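Local coordinates for protein terminal oxygenase component of carbazole (Janthinobacterium sp., PDB 7BUG) that forms the terminal oxygenase of carbazole 1,9a-dioxygenase, which adds dioxygen at the angular C-9a and adjacent C-1 positions of carbazole, at residues 23-28 and 371-376; 101-106 and 118-123. All blocks are in the same frame, centred on the assembly; numbering follows the deposited sequence.

From the N terminus, the chain first meets residues 23-28, the loop between helix 16-20 and strand 28-32. Their partner, 371-376, comes only after 342 further residues, where helix 360-372 runs out; interaction 1 thus closes a loop round nearly the whole protein. Interaction 2 falls within that span. It closes a short loop of 11 residues in the Rieske domain, tying the turn at 101-103 and strand 104-107 to the run-up to strand 123-129. The two contacts nest without crossing, their centres about 26 Å apart. Interaction 1 ties the loop leading into strand 28-32 to the residues that follow helix 360-372. Arg26 of the first packs against Lys122 of the second.

Interaction 1: residues 23-28 and 371-376; sequences LGFRNH and EHNQGI
An Asx turn at Asn373, just past the end of helix 360-372, lays its side chain on the ring of Phe25, and a single beta bridge joins Phe25 to Ile376 beside it. Asn373 CB sits over one face of the ring, 3.4 Å from the Phe25 centroid, in a CH-pi contact. With CG in the crowded position between backbone N and carbonyl carbon (chi1 75°), the Asn373 amide stacks almost flat on the ring, the planes 7° apart. It is held at both ends: OD1 receives Gly375 N at 2.9 Å, closing the turn, while ND2 reaches back to Ala369 in the helix. Gly375 O lies in the ring plane at the edge of Phe25; it also takes a weak hydrogen bond from Arg26 N and a CA-H...O contact from Phe25 CA. The ring of Trp171 meets Phe25 too, steeply inclined. Without the aromatic ring, as with an alanine here, the Asn373 amide would probably lose the surface it stacks on, and a gap would be likely to open beside Trp171.

Further along, Asn27 ND2 donates to Gln374 O at 3.0 Å, nearly in its own amide plane, and its OD1 accepts from Asp139 N. The backbone angles of Gly375 are ones that call for glycine. Gln374 N donates to His28 NE2 at 3.0 Å, tilted 27° from the ring plane, and Gln374 CG lies 3.6 Å from His28 CE1. The far end of Arg26 leads away, its extended chain ending among Gln377, Glu51, Asp139 and Tyr124.

Because His28 NE2 accepts a backbone N-H while ND1 is bonded to Asp148, the ring is likely to be kept in the ND1-protonated form, its rotation fixed from two sides.

Interaction 2: residues 101-106 and 118-123; sequences DGVLCD and RQKLKT
Backbone hydrogen bonds carry most of the contact between Gly102-Leu104 and Gln119-Leu121. Leu121 N donates to Gly102 O at 2.8 Å, and Leu104 N to Gln119 O at 2.9 Å. Between them Val103 and Lys120 form one beta bridge, a non-hydrogen-bonded antiparallel pair. Two CA-H...O contacts add to this, Lys120 CA to Gly102 O and Gly102 CA to Leu121 O.

A water extends the pairing where the two backbones separate: it donates to Asp101 O at 2.7 Å and to Leu121 O at 2.6 Å, satisfying two carbonyls that do not meet directly.

Inside 101-106, an Asx turn shapes the bend. Val103 N donates to Asp101 OD1 at 3.1 Å, approaching from above the carboxylate plane, and the same carboxylate makes a salt bridge through OD2 to Arg98. The backbone of Gly102, at positive phi, comes so near the partner that a CB would collide with Leu121 O.

Side chains meet mainly the partner's backbone, carbon against N or O. In the conformer described, a chi1 of -174° carries Lys120 CG to 3.3 Å from Asp101 O, alongside the turn. Thr123 brings its methyl, CG2, to 3.5 Å from Gly102 N. Leu104 and Gln119 run next to each other in a common direction, Leu104 CD2 4.0 Å from Gln119 CB; the Gln119 amide goes on to Gln115, and Leu104 also packs on Trp95 of the cluster site.

Leu121 packs on Tyr97, Leu70 and Leu65. The pairing therefore joins the small sheet of strands 87-89, 95-98 and 104-107 to the approach of strand 123-129 in the larger sheet, the two-part build of a Rieske [2Fe-2S] domain.

Interaction 1: residues 23-28 and 371-376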
loop_
_atom_site.group_PDB
_atom_site.type_symbol
_atom_site.label_atom_id
_atom_site.label_comp_id
_atom_site.label_asym_id
_atom_site.label_seq_id
_atom_site.Cartn_x
_atom_site.Cartn_y
_atom_site.Cartn_z
ATOM N N LEU A 23 13.410 -10.979 -9.780
ATOM C CA LEU A 23 14.321 -10.832 -8.614
ATOM C C LEU A 23 15.793 -10.966 -8.995
ATOM O O LEU A 23 16.641 -10.937 -8.068
ATOM C CB LEU A 23 13.973 -11.901 -7.569
ATOM C CG LEU A 23 12.758 -11.620 -6.718
ATOM C CD1 LEU A 23 12.381 -12.874 -5.935
ATOM C CD2 LEU A 23 13.002 -10.435 -5.772
ATOM N N GLY A 24 16.135 -11.077 -10.271
ATOM C CA GLY A 24 17.508 -11.274 -10.724
ATOM C C GLY A 24 17.894 -12.737 -10.834
ATOM O O GLY A 24 17.082 -13.642 -10.572
ATOM N N PHE A 25 19.150 -12.948 -11.125
ATOM C CA PHE A 25 19.734 -14.282 -11.384
ATOM C C PHE A 25 20.516 -14.716 -10.162
ATOM O O PHE A 25 21.496 -14.057 -9.744
ATOM C CB PHE A 25 20.596 -14.236 -12.641
ATOM C CG PHE A 25 19.792 -13.892 -13.866
ATOM C CD1 PHE A 25 18.686 -14.650 -14.254
ATOM C CD2 PHE A 25 20.221 -12.863 -14.689
ATOM C CE1 PHE A 25 18.022 -14.362 -15.446
ATOM C CE2 PHE A 25 19.558 -12.608 -15.885
ATOM C CZ PHE A 25 18.429 -13.321 -16.236
ATOM N N ARG A 26 20.162 -15.883 -9.644
ATOM C CA ARG A 26 20.892 -16.537 -8.562
ATOM C C ARG A 26 22.194 -17.127 -9.122
ATOM O O ARG A 26 22.277 -17.331 -10.330
ATOM C CB ARG A 26 20.007 -17.562 -7.857
ATOM C CG ARG A 26 20.571 -18.083 -6.544
ATOM C CD ARG A 26 19.572 -19.043 -5.902
ATOM N NE ARG A 26 20.080 -19.439 -4.614
ATOM C CZ ARG A 26 20.022 -18.667 -3.522
ATOM N NH1 ARG A 26 19.277 -17.564 -3.515
ATOM N NH2 ARG A 26 20.582 -19.097 -2.408
ATOM N N ASN A 27 23.164 -17.367 -8.248
ATOM C CA ASN A 27 24.445 -18.029 -8.566
ATOM C C ASN A 27 25.327 -17.109 -9.418
ATOM O O ASN A 27 26.042 -17.587 -10.306
ATOM C CB ASN A 27 24.164 -19.402 -9.199
ATOM C CG ASN A 27 23.316 -20.252 -8.293
ATOM O OD1 ASN A 27 23.661 -20.411 -7.130
ATOM N ND2 ASN A 27 22.187 -20.767 -8.761
ATOM N N HIS A 28 25.344 -15.791 -9.124
ATOM C CA HIS A 28 26.315 -14.833 -9.653
ATOM C C HIS A 28 26.821 -13.957 -8.506
ATOM O O HIS A 28 26.165 -13.875 -7.468
ATOM C CB HIS A 28 25.724 -13.931 -10.752
ATOM C CG HIS A 28 25.247 -14.612 -11.982
ATOM N ND1 HIS A 28 26.022 -14.687 -13.100
ATOM C CD2 HIS A 28 24.088 -15.223 -12.265
ATOM C CE1 HIS A 28 25.314 -15.353 -14.025
ATOM N NE2 HIS A 28 24.131 -15.673 -13.569
ATOM N N GLU A 371 19.586 -17.347 -21.898
ATOM C CA GLU A 371 20.299 -18.613 -22.233
ATOM C C GLU A 371 21.389 -18.899 -21.195
ATOM O O GLU A 371 21.618 -20.089 -20.883
ATOM C CB GLU A 371 20.879 -18.584 -23.646
ATOM C CG GLU A 371 21.595 -19.892 -23.977
ATOM C CD GLU A 371 22.235 -20.020 -25.360
ATOM O OE1 GLU A 371 22.252 -19.012 -26.118
ATOM O OE2 GLU A 371 22.746 -21.127 -25.672
ATOM N N HIS A 372 22.025 -17.876 -20.623
ATOM C CA HIS A 372 23.334 -18.027 -19.944
ATOM C C HIS A 372 23.300 -17.658 -18.467
ATOM O O HIS A 372 24.334 -17.788 -17.839
ATOM C CB HIS A 372 24.405 -17.242 -20.663
ATOM C CG HIS A 372 24.729 -17.794 -21.999
ATOM N ND1 HIS A 372 25.360 -19.013 -22.149
ATOM C CD2 HIS A 372 24.496 -17.294 -23.241
ATOM C CE1 HIS A 372 25.539 -19.231 -23.457
ATOM N NE2 HIS A 372 24.991 -18.196 -24.148
ATOM N N ASN A 373 22.152 -17.261 -17.924
ATOM C CA ASN A 373 22.024 -17.002 -16.463
ATOM C C ASN A 373 22.271 -18.298 -15.680
ATOM O O ASN A 373 22.010 -19.406 -16.209
ATOM C CB ASN A 373 20.677 -16.404 -16.121
ATOM C CG ASN A 373 19.558 -17.422 -16.158
ATOM O OD1 ASN A 373 19.322 -18.140 -15.180
ATOM N ND2 ASN A 373 18.807 -17.427 -17.253
ATOM N N GLN A 374 22.750 -18.177 -14.456
ATOM C CA GLN A 374 23.048 -19.358 -13.604
ATOM C C GLN A 374 21.896 -19.695 -12.663
ATOM O O GLN A 374 22.085 -20.522 -11.751
ATOM C CB GLN A 374 24.365 -19.137 -12.862
ATOM C CG GLN A 374 25.553 -18.925 -13.791
ATOM C CD GLN A 374 26.008 -20.204 -14.463
ATOM O OE1 GLN A 374 25.675 -21.273 -14.022
ATOM N NE2 GLN A 374 26.757 -20.107 -15.545
ATOM N N GLY A 375 20.709 -19.148 -12.878
ATOM C CA GLY A 375 19.534 -19.516 -12.101
ATOM C C GLY A 375 18.578 -18.350 -11.935
ATOM O O GLY A 375 19.046 -17.202 -11.844
ATOM N N ILE A 376 17.294 -18.640 -11.848
ATOM C CA ILE A 376 16.246 -17.600 -11.619
ATOM C C ILE A 376 15.908 -17.568 -10.133
ATOM O O ILE A 376 15.358 -18.543 -9.575
ATOM C CB ILE A 376 15.024 -17.815 -12.524
ATOM C CG1 ILE A 376 15.442 -17.579 -13.976
ATOM C CG2 ILE A 376 13.859 -16.939 -12.100
ATOM C CD1 ILE A 376 14.456 -18.040 -14.992
#

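Interaction 2: residues 101-106 and 118-123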
loop_
_atom_site.group_PDB
_atom_site.type_symbol
_atom_site.label_atom_id
_atom_site.label_comp_id
_atom_site.label_asym_id
_atom_site.label_seq_id
_atom_site.Cartn_x
_atom_site.Cartn_y
_atom_site.Cartn_z
ATOM N N ASP A 101 31.109 -20.117 9.048
ATOM C CA ASP A 101 30.376 -21.229 8.426
ATOM C C ASP A 101 28.880 -21.235 8.766
ATOM O O ASP A 101 28.161 -22.168 8.326
ATOM C CB ASP A 101 30.974 -22.577 8.816
ATOM C CG ASP A 101 31.095 -22.811 10.298
ATOM O OD1 ASP A 101 30.449 -22.110 11.104
ATOM O OD2 ASP A 101 31.827 -23.778 10.657
ATOM N N GLY A 102 28.428 -20.253 9.525
ATOM C CA GLY A 102 27.017 -20.103 9.943
ATOM C C GLY A 102 26.541 -21.100 10.975
ATOM O O GLY A 102 25.361 -21.131 11.318
ATOM N N VAL A 103 27.424 -21.925 11.515
ATOM C CA VAL A 103 26.990 -22.988 12.443
ATOM C C VAL A 103 26.500 -22.369 13.737
ATOM O O VAL A 103 27.108 -21.368 14.264
ATOM C CB VAL A 103 28.140 -23.987 12.692
ATOM C CG1 VAL A 103 27.819 -24.926 13.842
ATOM C CG2 VAL A 103 28.461 -24.756 11.415
ATOM N N LEU A 104 25.372 -22.886 14.169
ATOM C CA LEU A 104 24.811 -22.581 15.500
ATOM C C LEU A 104 25.741 -23.216 16.535
ATOM O O LEU A 104 25.626 -24.442 16.754
ATOM C CB LEU A 104 23.399 -23.129 15.591
ATOM C CG LEU A 104 22.656 -22.860 16.879
ATOM C CD1 LEU A 104 22.489 -21.380 17.210
ATOM C CD2 LEU A 104 21.317 -23.568 16.859
ATOM N N CYS A 105 26.572 -22.409 17.176
ATOM C CA CYS A 105 27.664 -22.959 18.021
ATOM C C CYS A 105 27.317 -22.878 19.502
ATOM O O CYS A 105 27.981 -23.583 20.298
ATOM C CB CYS A 105 28.980 -22.282 17.693
ATOM S SG CYS A 105 29.064 -20.535 18.138
ATOM N N ASP A 106 26.352 -22.057 19.897
ATOM C CA ASP A 106 26.036 -21.804 21.324
ATOM C C ASP A 106 24.610 -21.243 21.349
ATOM O O ASP A 106 24.188 -20.609 20.375
ATOM C CB ASP A 106 27.026 -20.849 21.978
ATOM C CG ASP A 106 28.339 -21.505 22.369
ATOM O OD1 ASP A 106 28.310 -22.324 23.335
ATOM O OD2 ASP A 106 29.392 -21.183 21.714
ATOM N N ARG A 118 23.824 -28.480 15.389
ATOM C CA ARG A 118 22.963 -29.313 14.533
ATOM C C ARG A 118 22.151 -28.439 13.549
ATOM O O ARG A 118 21.222 -28.936 12.909
ATOM C CB ARG A 118 22.009 -30.134 15.396
ATOM C CG ARG A 118 22.689 -31.229 16.220
ATOM C CD ARG A 118 21.664 -32.288 16.584
ATOM N NE ARG A 118 22.334 -33.400 17.247
ATOM C CZ ARG A 118 22.640 -33.471 18.543
ATOM N NH1 ARG A 118 22.326 -32.503 19.395
ATOM N NH2 ARG A 118 23.268 -34.549 18.990
ATOM N N GLN A 119 22.436 -27.143 13.533
ATOM C CA GLN A 119 21.782 -26.168 12.629
ATOM C C GLN A 119 22.869 -25.229 12.089
ATOM O O GLN A 119 23.939 -25.006 12.723
ATOM C CB GLN A 119 20.702 -25.345 13.340
ATOM C CG GLN A 119 19.564 -26.146 13.953
ATOM C CD GLN A 119 18.638 -26.846 12.995
ATOM O OE1 GLN A 119 18.690 -26.656 11.770
ATOM N NE2 GLN A 119 17.776 -27.675 13.549
ATOM N N LYS A 120 22.604 -24.695 10.906
ATOM C CA LYS A 120 23.505 -23.772 10.178
ATOM C C LYS A 120 22.673 -22.645 9.553
ATOM O O LYS A 120 21.754 -22.980 8.838
ATOM C CB LYS A 120 24.232 -24.593 9.113
ATOM C CG LYS A 120 25.304 -23.854 8.342
ATOM C CD LYS A 120 25.895 -24.703 7.234
ATOM C CE LYS A 120 26.324 -26.075 7.696
ATOM N NZ LYS A 120 27.156 -26.763 6.670
ATOM N N LEU A 121 23.034 -21.405 9.773
ATOM C CA LEU A 121 22.475 -20.245 9.086
ATOM C C LEU A 121 23.165 -20.122 7.740
ATOM O O LEU A 121 24.400 -20.309 7.634
ATOM C CB LEU A 121 22.744 -19.043 10.000
ATOM C CG LEU A 121 22.232 -17.681 9.590
ATOM C CD1 LEU A 121 20.764 -17.696 9.245
ATOM C CD2 LEU A 121 22.497 -16.696 10.734
ATOM N N LYS A 122 22.416 -19.781 6.705
ATOM C CA LYS A 122 22.979 -19.620 5.355
ATOM C C LYS A 122 24.077 -18.573 5.349
ATOM O O LYS A 122 23.926 -17.497 6.016
ATOM C CB LYS A 122 21.841 -19.256 4.396
ATOM C CG LYS A 122 22.299 -19.089 2.972
ATOM C CD LYS A 122 22.667 -20.397 2.328
ATOM C CE LYS A 122 22.596 -20.369 0.817
ATOM N NZ LYS A 122 23.180 -21.591 0.227
ATOM N N THR A 123 25.189 -18.890 4.697
ATOM C CA THR A 123 26.274 -17.939 4.456
ATOM C C THR A 123 26.389 -17.819 2.950
ATOM O O THR A 123 25.924 -18.726 2.180
ATOM C CB THR A 123 27.604 -18.381 5.086
ATOM O OG1 THR A 123 27.959 -19.604 4.432
ATOM C CG2 THR A 123 27.496 -18.531 6.583
HETATM O O HOH W 1 26.248 -21.700 6.461
#